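Local coordinates for protein acetylserotonin O-methyltransferase (Homo sapiens, PDB 4A6D) that catalyses the last step of melatonin synthesis, transferring a methyl group from S-adenosylmethionine to the hydroxyl of N-acetylserotonin, at residues Ser170-Phe175 / Leu280-Leu285; Ala174-Val179 / Ser199-Cys204. One frame throughout, in Å; residues are numbered along the deposited sequence.

Both contacts start from the end of helix 164-173 and the loop after it, sharing Ala174 and Phe175, and their centres lie about 13 Å apart. Contact 1 packs the helix against strand 278-283, while contact 2 ties the following loop to the turn after helix 192-200. They meet directly: Leu172 O of contact 1 lies 2.8 Å from Tyr201 OH of contact 2, a probable hydrogen bond, and Leu280 CD2 is 3.8 Å from Leu177 CD1. Contact 1 is closer to the cofactor, with the side chain of Ile282 about 7 Å from the bound S-adenosylmethionine; that of Leu177 in contact 2 is about 13 Å away.

Contact 1. Residues Ser170-Phe175 / Leu280-Leu285; sequences SVLTAF and LVIESL
The Phe175 ring is met by Leu280, whose CD1 methyl lies 4.2 Å from ring atom CD2. Gln330 and Lys332 of strand 329-332 also touch this phenylalanine. Leu280 CG, anti to the backbone N (chi1 -178°), carries the branch toward the helix; there CD1 meets the ring, and CD2 lies 4.3 Å from Leu172 CD2. The same Leu172 methyl lies 4.4 Å from Ile282 CD1, so it bridges two residues of the strand. Tightest is the meeting of Val171 with Ile282, whose side chains cross at a slant. Val171 CG1 rests 3.7 Å from Ile282 CG2, and Val171 CG2 sits 3.9 Å from Ile282 CD1, so that both branches of the isoleucine are engaged by the valine. An alanine in place of Ile282 would keep neither branch and is likely to leave both Val171 methyls without their partner. Buried and wholly apolar, the packing lies beside the cofactor pocket: the side chain of Ile282 is about 4 Å from that of Trp164, which binds S-adenosylmethionine. It lays helix 164-173 on one face of the Rossmann-like methyltransferase sheet, where strand 278-283 is bonded through its backbone to Tyr248, Leu250 and Arg252 on one flank and to Ile341 on the other. Leu172 also packs on helix 192-200, whereas Val281 turns to Tyr317 of helix 314-324.

Contact 2. Residues Ala174-Val179 / Ser199-Cys204; sequences AFDLSV and SLYPGC
Tyr201 reaches into the bend at residues 176-178, with Leu177 over one face of its ring. Leu177 CB stands 4.0 Å from the Tyr201 ring centroid, 23° off the normal, a CH-pi contact displaced toward the phenol end; Leu177 CD1 passes out over the CE2 side of the rim. At the ring edge, near its plane, Asp176 OD1 lies 4.1 Å from Tyr201 CE1, with the carboxylate turned only 14° from the ring. With Asp176 CG anti to the backbone N (chi1 169°), OD1 swings back to the ring although the side chain sets off away from it. That oxygen closes an Asx turn: Ser178 N donates to Asp176 OD1 at 3.2 Å from above the carboxylate plane, while Ser178 OG binds it at 2.7 Å on the syn side. The contact joins the loop leading into the first strand of a Rossmann-type beta-alpha-beta unit (strand 182-186, helix 192-200, strand 205-210) to the connection between its helix and second strand. Tyr201 OH is hydrogen-bonded to Leu172 O and weakly accepts from Leu177 N at 3.3 Å, an almost straight bond. Beyond the tyrosine, Cys204 SG rests 3.9 Å from Leu177 O, and both residues pack on Met183.

Contact 1. Residues Ser170-Phe175 / Leu280-Leu285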
ATOM      1  N   SER A 170      11.774 -12.266  23.412  1.00 81.66           N
ATOM      2  CA  SER A 170      11.921 -10.912  23.962  1.00 80.22           C
ATOM      3  C   SER A 170      10.864 -10.657  25.061  1.00 80.65           C
ATOM      4  O   SER A 170      11.213 -10.333  26.190  1.00 79.86           O
ATOM      5  CB  SER A 170      11.788  -9.853  22.860  1.00 81.07           C
ATOM      6  OG  SER A 170      11.961 -10.362  21.543  1.00 90.64           O
ATOM      7  N   VAL A 171       9.586 -10.821  24.715  1.00 74.65           N
ATOM      8  CA  VAL A 171       8.447 -10.565  25.594  1.00 72.23           C
ATOM      9  C   VAL A 171       8.348 -11.488  26.786  1.00 77.75           C
ATOM     10  O   VAL A 171       8.069 -11.020  27.890  1.00 78.51           O
ATOM     11  CB  VAL A 171       7.110 -10.386  24.838  1.00 73.27           C
ATOM     12  CG1 VAL A 171       7.154  -9.148  23.942  1.00 71.55           C
ATOM     13  CG2 VAL A 171       6.730 -11.632  24.037  1.00 73.22           C
ATOM     14  N   LEU A 172       8.619 -12.784  26.588  1.00 74.49           N
ATOM     15  CA  LEU A 172       8.536 -13.752  27.670  1.00 74.60           C
ATOM     16  C   LEU A 172       9.712 -13.692  28.649  1.00 81.37           C
ATOM     17  O   LEU A 172       9.546 -14.090  29.813  1.00 82.45           O
ATOM     18  CB  LEU A 172       8.275 -15.164  27.135  1.00 75.16           C
ATOM     19  CG  LEU A 172       7.007 -15.327  26.262  1.00 77.53           C
ATOM     20  CD1 LEU A 172       7.034 -16.623  25.513  1.00 79.16           C
ATOM     21  CD2 LEU A 172       5.717 -15.178  27.069  1.00 75.01           C
ATOM     22  N   THR A 173      10.879 -13.157  28.197  1.00 77.27           N
ATOM     23  CA  THR A 173      12.077 -13.009  29.044  1.00 79.29           C
ATOM     24  C   THR A 173      12.365 -11.585  29.553  1.00 80.15           C
ATOM     25  O   THR A 173      13.329 -11.404  30.298  1.00 80.89           O
ATOM     26  CB  THR A 173      13.322 -13.723  28.486  1.00 89.51           C
ATOM     27  OG1 THR A 173      13.724 -13.092  27.275  1.00 89.86           O
ATOM     28  CG2 THR A 173      13.112 -15.221  28.298  1.00 88.22           C
ATOM     29  N   ALA A 174      11.506 -10.600  29.205  1.00 73.16           N
ATOM     30  CA  ALA A 174      11.569  -9.213  29.682  1.00 72.20           C
ATOM     31  C   ALA A 174      11.528  -9.211  31.248  1.00 80.47           C
ATOM     32  O   ALA A 174      12.241  -8.440  31.887  1.00 84.08           O
ATOM     33  CB  ALA A 174      10.384  -8.424  29.110  1.00 69.64           C
ATOM     34  N   PHE A 175      10.703 -10.096  31.838  1.00 74.74           N
ATOM     35  CA  PHE A 175      10.547 -10.330  33.276  1.00 73.98           C
ATOM     36  C   PHE A 175      10.763 -11.823  33.529  1.00 78.61           C
ATOM     37  O   PHE A 175      10.472 -12.646  32.659  1.00 79.04           O
ATOM     38  CB  PHE A 175       9.135  -9.922  33.762  1.00 72.79           C
ATOM     39  CG  PHE A 175       8.747  -8.484  33.492  1.00 72.48           C
ATOM     40  CD1 PHE A 175       9.146  -7.461  34.356  1.00 75.14           C
ATOM     41  CD2 PHE A 175       7.987  -8.150  32.371  1.00 70.36           C
ATOM     42  CE1 PHE A 175       8.819  -6.122  34.084  1.00 75.18           C
ATOM     43  CE2 PHE A 175       7.649  -6.815  32.102  1.00 72.21           C
ATOM     44  CZ  PHE A 175       8.049  -5.810  32.966  1.00 72.02           C
ATOM     45  N   LEU A 280       0.484 -10.418  32.639  1.00 59.68           N
ATOM     46  CA  LEU A 280       1.487 -10.102  31.645  1.00 59.17           C
ATOM     47  C   LEU A 280       0.768  -9.652  30.402  1.00 62.76           C
ATOM     48  O   LEU A 280       0.097 -10.458  29.760  1.00 62.74           O
ATOM     49  CB  LEU A 280       2.421 -11.292  31.345  1.00 60.18           C
ATOM     50  CG  LEU A 280       3.549 -11.001  30.306  1.00 65.49           C
ATOM     51  CD1 LEU A 280       4.551  -9.982  30.834  1.00 66.39           C
ATOM     52  CD2 LEU A 280       4.265 -12.255  29.904  1.00 66.67           C
ATOM     53  N   VAL A 281       0.858  -8.352  30.107  1.00 58.74           N
ATOM     54  CA  VAL A 281       0.225  -7.701  28.963  1.00 58.21           C
ATOM     55  C   VAL A 281       1.286  -7.538  27.890  1.00 65.67           C
ATOM     56  O   VAL A 281       2.354  -6.985  28.167  1.00 67.13           O
ATOM     57  CB  VAL A 281      -0.467  -6.364  29.346  1.00 60.00           C
ATOM     58  CG1 VAL A 281      -0.938  -5.600  28.095  1.00 58.14           C
ATOM     59  CG2 VAL A 281      -1.625  -6.606  30.333  1.00 58.32           C
ATOM     60  N   ILE A 282       1.030  -8.110  26.701  1.00 61.19           N
ATOM     61  CA  ILE A 282       1.981  -8.055  25.592  1.00 60.62           C
ATOM     62  C   ILE A 282       1.337  -7.305  24.455  1.00 63.24           C
ATOM     63  O   ILE A 282       0.405  -7.805  23.840  1.00 60.19           O
ATOM     64  CB  ILE A 282       2.529  -9.440  25.159  1.00 63.25           C
ATOM     65  CG1 ILE A 282       3.314 -10.081  26.317  1.00 61.85           C
ATOM     66  CG2 ILE A 282       3.410  -9.296  23.866  1.00 64.70           C
ATOM     67  CD1 ILE A 282       3.504 -11.513  26.200  1.00 62.91           C
ATOM     68  N   GLU A 283       1.810  -6.073  24.230  1.00 63.67           N
ATOM     69  CA  GLU A 283       1.295  -5.164  23.217  1.00 64.22           C
ATOM     70  C   GLU A 283       2.438  -4.276  22.682  1.00 68.82           C
ATOM     71  O   GLU A 283       3.497  -4.189  23.304  1.00 68.81           O
ATOM     72  CB  GLU A 283       0.154  -4.274  23.797  1.00 64.94           C
ATOM     73  CG  GLU A 283      -1.111  -4.976  24.293  1.00 69.06           C
ATOM     74  CD  GLU A 283      -2.087  -5.484  23.254  1.00 77.45           C
ATOM     75  OE1 GLU A 283      -1.656  -5.732  22.108  1.00 69.52           O
ATOM     76  OE2 GLU A 283      -3.264  -5.724  23.607  1.00 70.08           O
ATOM     77  N   SER A 284       2.198  -3.627  21.530  1.00 63.94           N
ATOM     78  CA  SER A 284       3.126  -2.678  20.925  1.00 64.04           C
ATOM     79  C   SER A 284       2.823  -1.339  21.582  1.00 67.64           C
ATOM     80  O   SER A 284       1.755  -0.749  21.381  1.00 66.77           O
ATOM     81  CB  SER A 284       2.917  -2.584  19.406  1.00 64.72           C
ATOM     82  OG  SER A 284       4.095  -2.030  18.836  1.00 65.63           O
ATOM     83  N   LEU A 285       3.747  -0.874  22.378  1.00 65.86           N
ATOM     84  CA  LEU A 285       3.567   0.346  23.149  1.00 66.96           C
ATOM     85  C   LEU A 285       3.722   1.605  22.335  1.00 69.04           C
ATOM     86  O   LEU A 285       4.675   1.743  21.573  1.00 68.97           O
ATOM     87  CB  LEU A 285       4.509   0.367  24.382  1.00 68.44           C
ATOM     88  CG  LEU A 285       4.249  -0.688  25.469  1.00 73.64           C
ATOM     89  CD1 LEU A 285       5.344  -0.652  26.534  1.00 74.62           C
ATOM     90  CD2 LEU A 285       2.891  -0.497  26.114  1.00 74.65           C
TER

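Contact 2. Residues Ala174-Val179 / Ser199-Cys204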
ATOM      1  N   ALA A 174      11.506 -10.600  29.205  1.00 73.16           N
ATOM      2  CA  ALA A 174      11.569  -9.213  29.682  1.00 72.20           C
ATOM      3  C   ALA A 174      11.528  -9.211  31.248  1.00 80.47           C
ATOM      4  O   ALA A 174      12.241  -8.440  31.887  1.00 84.08           O
ATOM      5  CB  ALA A 174      10.384  -8.424  29.110  1.00 69.64           C
ATOM      6  N   PHE A 175      10.703 -10.096  31.838  1.00 74.74           N
ATOM      7  CA  PHE A 175      10.547 -10.330  33.276  1.00 73.98           C
ATOM      8  C   PHE A 175      10.763 -11.823  33.529  1.00 78.61           C
ATOM      9  O   PHE A 175      10.472 -12.646  32.659  1.00 79.04           O
ATOM     10  CB  PHE A 175       9.135  -9.922  33.762  1.00 72.79           C
ATOM     11  CG  PHE A 175       8.747  -8.484  33.492  1.00 72.48           C
ATOM     12  CD1 PHE A 175       9.146  -7.461  34.356  1.00 75.14           C
ATOM     13  CD2 PHE A 175       7.987  -8.150  32.371  1.00 70.36           C
ATOM     14  CE1 PHE A 175       8.819  -6.122  34.084  1.00 75.18           C
ATOM     15  CE2 PHE A 175       7.649  -6.815  32.102  1.00 72.21           C
ATOM     16  CZ  PHE A 175       8.049  -5.810  32.966  1.00 72.02           C
ATOM     17  N   ASP A 176      11.259 -12.167  34.715  1.00 76.19           N
ATOM     18  CA  ASP A 176      11.496 -13.542  35.136  1.00 76.75           C
ATOM     19  C   ASP A 176      10.176 -14.138  35.627  1.00 78.69           C
ATOM     20  O   ASP A 176       9.713 -13.874  36.746  1.00 77.48           O
ATOM     21  CB  ASP A 176      12.607 -13.607  36.201  1.00 80.50           C
ATOM     22  CG  ASP A 176      12.773 -14.939  36.899  1.00 94.11           C
ATOM     23  OD1 ASP A 176      12.390 -15.980  36.307  1.00 92.00           O
ATOM     24  OD2 ASP A 176      13.315 -14.951  38.028  1.00110.55           O
ATOM     25  N   LEU A 177       9.584 -14.946  34.755  1.00 74.33           N
ATOM     26  CA  LEU A 177       8.289 -15.578  34.949  1.00 71.40           C
ATOM     27  C   LEU A 177       8.373 -16.940  35.628  1.00 78.11           C
ATOM     28  O   LEU A 177       7.332 -17.557  35.875  1.00 78.36           O
ATOM     29  CB  LEU A 177       7.543 -15.688  33.604  1.00 69.47           C
ATOM     30  CG  LEU A 177       7.432 -14.475  32.664  1.00 69.29           C
ATOM     31  CD1 LEU A 177       6.535 -14.810  31.509  1.00 66.99           C
ATOM     32  CD2 LEU A 177       6.850 -13.262  33.363  1.00 65.82           C
ATOM     33  N   SER A 178       9.588 -17.398  35.977  1.00 76.56           N
ATOM     34  CA  SER A 178       9.800 -18.680  36.664  1.00 78.31           C
ATOM     35  C   SER A 178       9.110 -18.673  38.035  1.00 80.71           C
ATOM     36  O   SER A 178       8.815 -19.726  38.598  1.00 80.99           O
ATOM     37  CB  SER A 178      11.294 -18.954  36.825  1.00 86.21           C
ATOM     38  OG  SER A 178      11.860 -18.161  37.858  1.00 95.25           O
ATOM     39  N   VAL A 179       8.828 -17.461  38.529  1.00 76.51           N
ATOM     40  CA  VAL A 179       8.155 -17.075  39.773  1.00 75.98           C
ATOM     41  C   VAL A 179       6.648 -17.482  39.781  1.00 78.88           C
ATOM     42  O   VAL A 179       6.023 -17.533  40.843  1.00 78.18           O
ATOM     43  CB  VAL A 179       8.415 -15.538  39.880  1.00 80.49           C
ATOM     44  CG1 VAL A 179       7.162 -14.676  39.879  1.00 77.57           C
ATOM     45  CG2 VAL A 179       9.331 -15.193  41.030  1.00 82.62           C
ATOM     46  N   SER A 199       9.165 -23.897  26.725  1.00 94.39           N
ATOM     47  CA  SER A 199      10.555 -24.268  26.441  1.00 96.59           C
ATOM     48  C   SER A 199      11.483 -23.335  27.234  1.00 98.05           C
ATOM     49  O   SER A 199      12.509 -23.776  27.759  1.00100.10           O
ATOM     50  CB  SER A 199      10.849 -24.192  24.944  1.00100.35           C
ATOM     51  OG  SER A 199      10.631 -22.887  24.441  1.00106.41           O
ATOM     52  N   LEU A 200      11.075 -22.056  27.357  1.00 89.90           N
ATOM     53  CA  LEU A 200      11.783 -21.024  28.101  1.00 88.47           C
ATOM     54  C   LEU A 200      11.727 -21.283  29.605  1.00 92.57           C
ATOM     55  O   LEU A 200      12.740 -21.098  30.287  1.00 95.11           O
ATOM     56  CB  LEU A 200      11.203 -19.640  27.782  1.00 85.21           C
ATOM     57  CG  LEU A 200      11.697 -18.964  26.529  1.00 89.15           C
ATOM     58  CD1 LEU A 200      10.874 -17.751  26.225  1.00 85.88           C
ATOM     59  CD2 LEU A 200      13.151 -18.568  26.669  1.00 93.56           C
ATOM     60  N   TYR A 201      10.559 -21.733  30.117  1.00 84.97           N
ATOM     61  CA  TYR A 201      10.354 -22.028  31.543  1.00 82.88           C
ATOM     62  C   TYR A 201      10.012 -23.516  31.777  1.00 92.78           C
ATOM     63  O   TYR A 201       8.838 -23.893  31.877  1.00 91.63           O
ATOM     64  CB  TYR A 201       9.326 -21.066  32.171  1.00 78.34           C
ATOM     65  CG  TYR A 201       9.730 -19.607  32.069  1.00 77.05           C
ATOM     66  CD1 TYR A 201      10.594 -19.034  33.003  1.00 79.55           C
ATOM     67  CD2 TYR A 201       9.316 -18.818  30.992  1.00 73.89           C
ATOM     68  CE1 TYR A 201      11.008 -17.702  32.888  1.00 77.61           C
ATOM     69  CE2 TYR A 201       9.696 -17.478  30.885  1.00 72.90           C
ATOM     70  CZ  TYR A 201      10.549 -16.928  31.832  1.00 80.42           C
ATOM     71  OH  TYR A 201      10.920 -15.609  31.758  1.00 77.65           O
ATOM     72  N   PRO A 202      11.053 -24.376  31.886  1.00 95.19           N
ATOM     73  CA  PRO A 202      10.814 -25.819  32.072  1.00 96.89           C
ATOM     74  C   PRO A 202      10.019 -26.237  33.302  1.00100.72           C
ATOM     75  O   PRO A 202       9.406 -27.310  33.290  1.00100.90           O
ATOM     76  CB  PRO A 202      12.229 -26.404  32.105  1.00102.20           C
ATOM     77  CG  PRO A 202      13.073 -25.409  31.400  1.00106.80           C
ATOM     78  CD  PRO A 202      12.500 -24.090  31.769  1.00 99.15           C
ATOM     79  N   GLY A 203      10.061 -25.429  34.356  1.00 97.01           N
ATOM     80  CA  GLY A 203       9.344 -25.740  35.589  1.00 96.59           C
ATOM     81  C   GLY A 203       7.847 -25.523  35.478  1.00100.05           C
ATOM     82  O   GLY A 203       7.052 -26.316  35.991  1.00100.09           O
ATOM     83  N   CYS A 204       7.471 -24.451  34.764  1.00 95.99           N
ATOM     84  CA  CYS A 204       6.111 -23.967  34.530  1.00 93.14           C
ATOM     85  C   CYS A 204       5.185 -24.891  33.715  1.00 92.50           C
ATOM     86  O   CYS A 204       5.645 -25.792  33.012  1.00 94.57           O
ATOM     87  CB  CYS A 204       6.155 -22.551  33.952  1.00 92.56           C
ATOM     88  SG  CYS A 204       7.056 -21.358  34.990  1.00 96.73           S
TER